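Local coordinates for C protein alpha-antigen (Streptococcus agalactiae, PDB 1YWM) that may play a role in both virulence and immunity as a cell-wall-anchored surface protein of group B streptococcus, represented here by its N-terminal domain, at residues D54-I59 with F65-V70; L102-V105 with I111-V114; E131-N136 with E180-L185; K158-I161 with P165-Q168. All coordinates share one frame; numbering follows the deposited sequence.

Contact 1 of 4, residues D54-I59 with F65-V70; sequences DPLQLI and FTAKYV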
# COMPACT_ATOMS: atom_id res chain seq x y z
N ASP A 54 -9.09 7.17 2.64
CA ASP A 54 -10.13 8.02 2.12
C ASP A 54 -9.63 8.62 0.82
O ASP A 54 -8.79 9.53 0.85
CB ASP A 54 -10.43 9.14 3.12
CG ASP A 54 -11.44 10.13 2.58
OD1 ASP A 54 -11.76 11.09 3.31
OD2 ASP A 54 -11.94 10.03 1.43
N PRO A 55 -10.10 8.10 -0.32
CA PRO A 55 -9.61 8.57 -1.63
C PRO A 55 -9.76 10.08 -1.83
O PRO A 55 -8.94 10.68 -2.55
CB PRO A 55 -10.46 7.80 -2.64
CG PRO A 55 -10.86 6.53 -1.89
CD PRO A 55 -11.13 7.04 -0.46
N LEU A 56 -10.75 10.68 -1.18
CA LEU A 56 -10.92 12.15 -1.30
C LEU A 56 -9.76 12.93 -0.73
O LEU A 56 -9.52 14.08 -1.10
CB LEU A 56 -12.25 12.62 -0.70
CG LEU A 56 -13.52 12.18 -1.44
CD1 LEU A 56 -14.78 12.78 -0.78
CD2 LEU A 56 -13.47 12.52 -2.93
N GLN A 57 -9.01 12.30 0.18
CA GLN A 57 -7.87 12.99 0.76
C GLN A 57 -6.67 13.00 -0.19
O GLN A 57 -5.68 13.68 0.08
CB GLN A 57 -7.52 12.42 2.16
CG GLN A 57 -8.59 12.74 3.21
CD GLN A 57 -8.39 12.05 4.55
OE1 GLN A 57 -7.33 11.47 4.81
NE2 GLN A 57 -9.41 12.10 5.40
N LEU A 58 -6.78 12.30 -1.33
CA LEU A 58 -5.67 12.22 -2.28
C LEU A 58 -5.73 13.34 -3.31
O LEU A 58 -4.87 13.44 -4.18
CB LEU A 58 -5.65 10.85 -2.97
CG LEU A 58 -5.64 9.63 -2.01
CD1 LEU A 58 -5.69 8.31 -2.81
CD2 LEU A 58 -4.39 9.69 -1.13
N ILE A 59 -6.75 14.19 -3.22
CA ILE A 59 -6.85 15.31 -4.15
C ILE A 59 -7.06 16.63 -3.43
O ILE A 59 -7.53 16.65 -2.29
CB ILE A 59 -7.96 15.10 -5.16
CG1 ILE A 59 -9.30 14.84 -4.45
CG2 ILE A 59 -7.58 14.00 -6.16
CD1 ILE A 59 -10.43 15.51 -5.15
N PHE A 65 -16.07 23.64 -5.32
CA PHE A 65 -16.20 22.37 -6.04
C PHE A 65 -16.14 21.18 -5.10
O PHE A 65 -15.48 21.24 -4.06
CB PHE A 65 -15.10 22.28 -7.10
CG PHE A 65 -15.28 23.28 -8.20
CD1 PHE A 65 -14.63 24.51 -8.15
CD2 PHE A 65 -16.14 23.02 -9.25
CE1 PHE A 65 -14.82 25.45 -9.15
CE2 PHE A 65 -16.34 23.99 -10.27
CZ PHE A 65 -15.67 25.19 -10.21
N THR A 66 -16.84 20.11 -5.45
CA THR A 66 -16.73 18.85 -4.71
C THR A 66 -16.32 17.72 -5.65
O THR A 66 -16.41 17.87 -6.87
CB THR A 66 -18.05 18.48 -4.01
OG1 THR A 66 -19.10 18.39 -4.98
CG2 THR A 66 -18.50 19.62 -3.04
N ALA A 67 -15.89 16.59 -5.09
CA ALA A 67 -15.45 15.46 -5.90
C ALA A 67 -16.13 14.21 -5.38
O ALA A 67 -16.39 14.11 -4.18
CB ALA A 67 -13.92 15.30 -5.81
N LYS A 68 -16.48 13.31 -6.29
CA LYS A 68 -16.96 11.98 -5.91
C LYS A 68 -16.05 11.01 -6.65
O LYS A 68 -15.81 11.19 -7.85
CB LYS A 68 -18.43 11.76 -6.29
CG LYS A 68 -18.87 10.29 -6.07
CD LYS A 68 -20.32 10.05 -5.63
CE LYS A 68 -20.41 8.81 -4.70
NZ LYS A 68 -20.94 7.56 -5.32
N TYR A 69 -15.48 10.05 -5.93
CA TYR A 69 -14.56 9.11 -6.60
C TYR A 69 -15.28 7.89 -7.13
O TYR A 69 -16.33 7.50 -6.63
CB TYR A 69 -13.43 8.68 -5.65
CG TYR A 69 -13.84 7.92 -4.42
CD1 TYR A 69 -13.94 8.56 -3.18
CD2 TYR A 69 -14.06 6.55 -4.48
CE1 TYR A 69 -14.29 7.83 -2.01
CE2 TYR A 69 -14.42 5.82 -3.36
CZ TYR A 69 -14.51 6.47 -2.13
OH TYR A 69 -14.85 5.70 -1.04
N VAL A 70 -14.71 7.28 -8.17
CA VAL A 70 -15.29 6.07 -8.73
C VAL A 70 -14.11 5.24 -9.12
O VAL A 70 -13.20 5.72 -9.80
CB VAL A 70 -16.15 6.30 -10.04
CG1 VAL A 70 -16.89 4.96 -10.38
CG2 VAL A 70 -17.14 7.40 -9.87

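Contact 2 of 4, residues L102-V105 with I111-V114; sequences LPHV and IDIV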
# COMPACT_ATOMS: atom_id res chain seq x y z
N LEU A 102 -24.05 19.61 -10.42
CA LEU A 102 -23.82 19.16 -11.79
C LEU A 102 -22.29 19.12 -12.06
O LEU A 102 -21.52 19.85 -11.42
CB LEU A 102 -24.56 20.05 -12.78
CG LEU A 102 -26.11 19.98 -12.70
CD1 LEU A 102 -26.75 21.09 -13.58
CD2 LEU A 102 -26.67 18.60 -13.07
N PRO A 103 -21.84 18.29 -13.01
CA PRO A 103 -20.41 18.30 -13.37
C PRO A 103 -19.93 19.70 -13.76
O PRO A 103 -20.64 20.48 -14.40
CB PRO A 103 -20.30 17.30 -14.57
CG PRO A 103 -21.51 16.47 -14.50
CD PRO A 103 -22.62 17.33 -13.81
N HIS A 104 -18.71 20.01 -13.33
CA HIS A 104 -17.97 21.18 -13.77
C HIS A 104 -17.54 20.97 -15.20
O HIS A 104 -16.97 19.94 -15.54
CB HIS A 104 -16.75 21.33 -12.87
CG HIS A 104 -15.83 22.44 -13.26
ND1 HIS A 104 -14.47 22.33 -13.19
CD2 HIS A 104 -16.08 23.70 -13.71
CE1 HIS A 104 -13.91 23.46 -13.59
NE2 HIS A 104 -14.87 24.30 -13.91
N VAL A 105 -17.83 21.94 -16.06
CA VAL A 105 -17.28 21.93 -17.43
C VAL A 105 -16.17 22.94 -17.44
O VAL A 105 -16.34 24.09 -16.98
CB VAL A 105 -18.36 22.29 -18.50
CG1 VAL A 105 -17.76 22.30 -19.92
CG2 VAL A 105 -19.44 21.26 -18.47
N ILE A 111 -15.84 18.06 -19.71
CA ILE A 111 -16.26 17.74 -18.34
C ILE A 111 -15.00 17.55 -17.52
O ILE A 111 -14.06 16.90 -18.00
CB ILE A 111 -17.12 16.46 -18.32
CG1 ILE A 111 -18.41 16.62 -19.15
CG2 ILE A 111 -17.47 16.06 -16.89
CD1 ILE A 111 -19.45 17.45 -18.46
N ASP A 112 -14.99 18.13 -16.32
CA ASP A 112 -13.87 18.03 -15.40
C ASP A 112 -13.85 16.67 -14.70
O ASP A 112 -14.61 16.44 -13.77
CB ASP A 112 -13.99 19.14 -14.36
CG ASP A 112 -12.73 19.37 -13.59
OD1 ASP A 112 -11.77 18.56 -13.71
OD2 ASP A 112 -12.64 20.35 -12.83
N ILE A 113 -13.01 15.75 -15.18
CA ILE A 113 -12.76 14.53 -14.43
C ILE A 113 -11.25 14.35 -14.28
O ILE A 113 -10.46 14.79 -15.14
CB ILE A 113 -13.41 13.29 -15.10
CG1 ILE A 113 -12.77 12.93 -16.44
CG2 ILE A 113 -14.95 13.45 -15.21
CD1 ILE A 113 -13.24 11.52 -16.98
N VAL A 114 -10.82 13.72 -13.19
CA VAL A 114 -9.38 13.52 -12.99
C VAL A 114 -9.16 12.03 -12.91
O VAL A 114 -9.62 11.40 -11.98
CB VAL A 114 -8.86 14.20 -11.73
CG1 VAL A 114 -7.32 13.96 -11.56
CG2 VAL A 114 -9.16 15.72 -11.77

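Contact 3 of 4, residues E131-N136 with E180-L185; sequences EEVRTN and ELEKLL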
# COMPACT_ATOMS: atom_id res chain seq x y z
N GLU A 131 4.83 -11.21 11.39
CA GLU A 131 4.57 -11.35 12.84
C GLU A 131 4.83 -12.78 13.30
O GLU A 131 5.31 -12.99 14.41
CB GLU A 131 3.12 -10.93 13.21
CG GLU A 131 2.88 -9.41 13.10
CD GLU A 131 3.96 -8.57 13.78
OE1 GLU A 131 4.55 -7.66 13.11
OE2 GLU A 131 4.23 -8.84 14.98
N GLU A 132 4.56 -13.75 12.44
CA GLU A 132 4.83 -15.16 12.78
C GLU A 132 6.34 -15.42 12.94
O GLU A 132 6.77 -16.10 13.90
CB GLU A 132 4.21 -16.09 11.76
CG GLU A 132 2.68 -15.98 11.75
CD GLU A 132 2.03 -16.60 10.52
OE1 GLU A 132 0.79 -16.65 10.49
OE2 GLU A 132 2.75 -16.99 9.57
N VAL A 133 7.15 -14.86 12.04
CA VAL A 133 8.61 -15.04 12.13
C VAL A 133 9.15 -14.27 13.33
O VAL A 133 10.05 -14.73 14.02
CB VAL A 133 9.33 -14.64 10.82
CG1 VAL A 133 10.87 -14.74 10.95
CG2 VAL A 133 8.81 -15.49 9.64
N ARG A 134 8.61 -13.07 13.57
CA ARG A 134 9.00 -12.30 14.74
C ARG A 134 8.76 -13.11 16.02
O ARG A 134 9.63 -13.18 16.92
CB ARG A 134 8.13 -11.02 14.80
CG ARG A 134 8.66 -9.92 15.67
CD ARG A 134 7.82 -8.61 15.61
NE ARG A 134 7.81 -7.96 14.29
CZ ARG A 134 8.81 -7.18 13.82
NH1 ARG A 134 8.75 -6.59 12.62
NH2 ARG A 134 9.88 -7.00 14.57
N THR A 135 7.58 -13.73 16.11
CA THR A 135 7.21 -14.48 17.30
C THR A 135 8.18 -15.66 17.47
O THR A 135 8.71 -15.91 18.54
CB THR A 135 5.75 -14.98 17.19
OG1 THR A 135 4.87 -13.86 17.32
CG2 THR A 135 5.39 -15.85 18.39
N ASN A 136 8.40 -16.37 16.37
CA ASN A 136 9.36 -17.47 16.37
C ASN A 136 10.77 -17.00 16.80
O ASN A 136 11.39 -17.60 17.70
CB ASN A 136 9.39 -18.10 14.98
CG ASN A 136 10.28 -19.33 14.91
OD1 ASN A 136 10.60 -19.94 15.93
ND2 ASN A 136 10.65 -19.71 13.70
N GLU A 180 12.92 -16.78 3.80
CA GLU A 180 14.36 -16.95 3.77
C GLU A 180 15.07 -16.41 5.02
O GLU A 180 15.98 -17.07 5.56
CB GLU A 180 14.98 -16.34 2.50
CG GLU A 180 14.66 -17.15 1.24
CD GLU A 180 15.17 -18.59 1.33
OE1 GLU A 180 16.35 -18.78 1.72
OE2 GLU A 180 14.39 -19.53 1.05
N LEU A 181 14.68 -15.22 5.47
CA LEU A 181 15.18 -14.67 6.74
C LEU A 181 14.98 -15.65 7.92
O LEU A 181 15.87 -15.83 8.76
CB LEU A 181 14.52 -13.32 7.09
CG LEU A 181 15.06 -12.07 6.36
CD1 LEU A 181 14.02 -10.91 6.47
CD2 LEU A 181 16.42 -11.65 6.93
N GLU A 182 13.81 -16.25 7.99
CA GLU A 182 13.50 -17.17 9.09
C GLU A 182 14.48 -18.34 9.12
O GLU A 182 14.84 -18.83 10.18
CB GLU A 182 12.06 -17.67 8.99
CG GLU A 182 11.64 -18.52 10.20
CD GLU A 182 10.17 -18.85 10.20
OE1 GLU A 182 9.51 -18.68 11.26
OE2 GLU A 182 9.69 -19.26 9.13
N LYS A 183 14.95 -18.75 7.96
CA LYS A 183 15.95 -19.84 7.90
C LYS A 183 17.31 -19.46 8.46
O LYS A 183 18.14 -20.35 8.69
CB LYS A 183 16.09 -20.39 6.47
CG LYS A 183 14.80 -20.93 5.88
CD LYS A 183 15.04 -21.40 4.44
CE LYS A 183 13.75 -21.81 3.71
NZ LYS A 183 14.10 -22.07 2.26
N LEU A 184 17.53 -18.17 8.77
CA LEU A 184 18.79 -17.76 9.39
C LEU A 184 18.84 -18.01 10.91
O LEU A 184 19.89 -17.83 11.52
CB LEU A 184 19.10 -16.29 9.09
CG LEU A 184 19.28 -15.97 7.58
CD1 LEU A 184 19.53 -14.44 7.40
CD2 LEU A 184 20.41 -16.78 6.90
N LEU A 185 17.72 -18.37 11.52
CA LEU A 185 17.71 -18.61 12.96
C LEU A 185 18.60 -19.84 13.22
O LEU A 185 18.54 -20.82 12.48
CB LEU A 185 16.30 -18.86 13.48
CG LEU A 185 15.40 -17.63 13.41
CD1 LEU A 185 13.97 -18.09 13.69
CD2 LEU A 185 15.95 -16.60 14.44

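Contact 4 of 4, residues K158-I161 with P165-Q168; sequences KTDI and PKTQ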
# COMPACT_ATOMS: atom_id res chain seq x y z
N LYS A 158 9.29 -4.24 7.11
CA LYS A 158 8.10 -3.62 7.68
C LYS A 158 8.11 -2.10 7.49
O LYS A 158 7.10 -1.50 7.13
CB LYS A 158 7.96 -4.01 9.17
CG LYS A 158 6.89 -3.22 9.98
CD LYS A 158 5.55 -3.90 9.96
CE LYS A 158 4.61 -3.46 11.14
NZ LYS A 158 4.72 -2.04 11.63
N THR A 159 9.26 -1.48 7.71
CA THR A 159 9.39 -0.02 7.47
C THR A 159 9.04 0.35 6.02
O THR A 159 8.32 1.32 5.76
CB THR A 159 10.82 0.42 7.86
OG1 THR A 159 10.97 0.25 9.27
CG2 THR A 159 11.00 1.93 7.66
N ASP A 160 9.53 -0.47 5.10
CA ASP A 160 9.33 -0.29 3.66
C ASP A 160 7.83 -0.36 3.28
O ASP A 160 7.30 0.56 2.64
CB ASP A 160 10.17 -1.34 2.95
CG ASP A 160 10.13 -1.21 1.43
OD1 ASP A 160 9.82 -0.12 0.90
OD2 ASP A 160 10.42 -2.15 0.69
N ILE A 161 7.12 -1.40 3.73
CA ILE A 161 5.72 -1.53 3.38
C ILE A 161 4.85 -0.54 4.15
O ILE A 161 3.75 -0.21 3.68
CB ILE A 161 5.20 -2.99 3.47
CG1 ILE A 161 5.25 -3.53 4.92
CG2 ILE A 161 5.95 -3.90 2.43
CD1 ILE A 161 4.59 -4.93 5.08
N PRO A 165 4.46 2.53 -1.36
CA PRO A 165 3.50 1.70 -2.11
C PRO A 165 4.22 0.60 -2.87
O PRO A 165 5.35 0.80 -3.29
CB PRO A 165 2.86 2.70 -3.09
CG PRO A 165 3.92 3.77 -3.28
CD PRO A 165 4.64 3.87 -1.95
N LYS A 166 3.54 -0.52 -3.07
CA LYS A 166 4.11 -1.66 -3.79
C LYS A 166 3.13 -2.21 -4.83
O LYS A 166 1.93 -1.94 -4.76
CB LYS A 166 4.45 -2.77 -2.77
CG LYS A 166 5.38 -2.33 -1.64
CD LYS A 166 6.79 -1.99 -2.18
CE LYS A 166 7.63 -1.26 -1.14
NZ LYS A 166 8.96 -0.72 -1.63
N THR A 167 3.62 -3.02 -5.76
CA THR A 167 2.74 -3.94 -6.49
C THR A 167 2.59 -5.25 -5.73
O THR A 167 3.43 -5.58 -4.86
CB THR A 167 3.32 -4.28 -7.86
OG1 THR A 167 4.59 -4.92 -7.65
CG2 THR A 167 3.63 -3.04 -8.66
N GLN A 168 1.55 -6.02 -6.06
CA GLN A 168 1.40 -7.36 -5.46
C GLN A 168 2.56 -8.32 -5.75
O GLN A 168 2.93 -9.18 -4.91
CB GLN A 168 0.10 -7.99 -5.92
CG GLN A 168 -0.37 -9.13 -5.06
CD GLN A 168 -0.68 -8.69 -3.62
OE1 GLN A 168 -1.20 -7.61 -3.40
NE2 GLN A 168 -0.36 -9.54 -2.65

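Contact 1 of 4, residues D54-I59 with F65-V70
Pro55 lays its CB-CG-CD side, slightly tilted, over one face of the Tyr69 ring. Its CG sits 3.6 Å from the centroid of the Tyr69 ring and only 12° off the ring normal, the geometry of a CH-pi contact. CB and CD of the proline flank that point: CB of Pro55 is 3.6 Å from CD1 of Tyr69, while CD leans toward the CE1–CZ side of the ring. The phenol reaches this place because CG of Tyr69 stands between the backbone N and the carbonyl carbon (chi1 64°), and its OH is held elsewhere, by the backbone N of Val81. Leu56 comes to the same ring differently, meeting it at the edge and in its plane, with CD2 of Leu56 4.0 Å from CD1 of Tyr69. That methyl also lies 3.6 Å from the carbonyl O of Ala67. Two residues earlier in the strand, CB of Ala67 meets CD1 of Ile59 at 3.6 Å. No hydrogen bond crosses the contact. Within 54-59, Asp54 OD2 accepts from Leu56 N at 2.9 Å in an Asx turn, approached 49° out of the carboxylate plane, just where the 3-10 segment 55-58 begins. Strand 66-73 pairs with strand 88-97, whose Tyr94 OH bonds to Pro55 O. The 3-10 segment and the start of strand 59-61 thus pack on strand 66-73 of the larger sheet, proline on tyrosine, within this fibronectin-like beta-sandwich.

Contact 2 of 4, residues L102-V105 with I111-V114
At the surface of the beta-sandwich, the loop 102-105 folds back on the residues leading into strand 113-121, and a single beta bridge joins Val105 to Ile111, whose CA atoms are 4.4 Å apart. Asp112 N donates to His104 O at 2.8 Å. The side chains of Pro103, Val105 and Ile111 add an apolar part: CG2 of Ile111 lies 3.9 Å from CB of Pro103, and CD1 of Ile111 meets CG2 of Val105 at 3.8 Å. CG2 of the isoleucine thus serves Pro103, while its CD1 lies between Pro103 and Val105. The carboxylate of Asp112 is also tied to the loop before strand 26-28: OD1 is bonded to Ser24 OG and OD2 to Ala25 N, which hold the carboxylate in place. OD2 thus takes two donors, the other being the imidazole of His104. Both side chains have CG anti to their own backbone N (chi1 176° for His104), which turns ring and carboxylate toward each other. Their planes stand 58° apart, yet the bond keeps close to the ring plane: ND1 of His104 donates to the anti lone pair of Asp112 OD2 at 2.7 Å.

Contact 3 of 4, residues E131-N136 with E180-L185
Glu182, Val133 and Asn136 carry this contact between helices 124-137 and 168-182 of the antiparallel three-helix bundle, near the end of the latter helix. The backbones come close, CA of Val133 lying 6.1 Å from CA of Glu182. Glu182 has the largest buried area of the three. With CG anti to its backbone N and the chain extended beyond, it reaches toward helix 124-137 and meets two residues one turn apart. Its aliphatic part packs obliquely on the valine: CB of Glu182 is 3.7 Å from CG1 of Val133. The other valine branch sits beside the carboxylate, CG2 of Val133 being 3.6 Å from OE1 of Glu182. Val133 is buried, and Val150 and Leu154 of helix 144-163 also pack on it.

Asn136 crosses Glu182 at about a right angle, with amide and carboxylate planes 69° apart. Its amide is gripped at both ends, since OD1 accepts from Trp142 NE1 while ND2 serves the glutamate, which fixes which way round the amide sits. Leu185, the last residue of the type I turn that begins at Glu182, adds a methyl to this corner, CD1 of Leu185 lying 3.7 Å from ND2 of Asn136. The other carboxylate oxygen, Glu182 OE2, hydrogen-bonds a glycerol, probably from the crystallisation liquor, and forms a long, weak ion pair with Lys129. The polar link itself runs from Asn136 ND2 to Glu182 OE1 at 2.9 Å, with an N-H...O angle of 162°; the oxygen lies near the amide plane, whereas the nitrogen stands 40° out of the carboxylate plane.

Contact 4 of 4, residues K158-I161 with P165-Q168
A salt bridge across an interhelical loop makes this contact, linking the last part of helix 144-163 to the residues that lead into helix 168-182. Asp160 and Lys166 meet as two side chains crossing at about a right angle. The ammonium approaches both carboxylate oxygens unequally: NZ of Lys166 is 2.7 Å from OD1 of Asp160, on the syn side and 22° out of the carboxylate plane, whereas its bond to OD2 of Asp160, at 3.1 Å, is weak. The lysine chain bends at its second torsion (chi2 -67°) and is extended beyond, which carries NZ back to the helix. Its methylene CG stays 4.4 Å from CG2 of Ile161, only a distant approach beside the charged one.

Asp160 OD1 has a further donor in Asn164 ND2, within the connection itself, so this oxygen is gripped from two residues. Ile161 is buried and also touches Leu126 of helix 124-137 and Ile171 of helix 168-182. On the far side of the loop Thr167 takes the N-cap position of the next helix, its OG1 bonded to Asp170 N. A salt bridge from the end of one helix, followed by an N-cap at the start of the next, marks this short connection in the antiparallel three-helix bundle.

In the fold
Along the chain, contacts 1 and 2 come first and lie in the beta-sandwich, whereas contacts 3 and 4 belong to the three-helix bundle that follows. Contacts 1 and 2 reach the same sheet, with centres about 13 Å apart, and touch where CE2 of Phe65 lies 3.4 Å from CG of His104. In the bundle, contact 4 is nested inside the loop closed by contact 3; their centres are about 19 Å apart. Contacts 2 and 3, with centres about 51 Å apart, sit on opposite sides of the chain's centre, and contact 4 lies close to that centre. The sequence strand 113-121, helix 124-137 joins the two parts into an elongated domain.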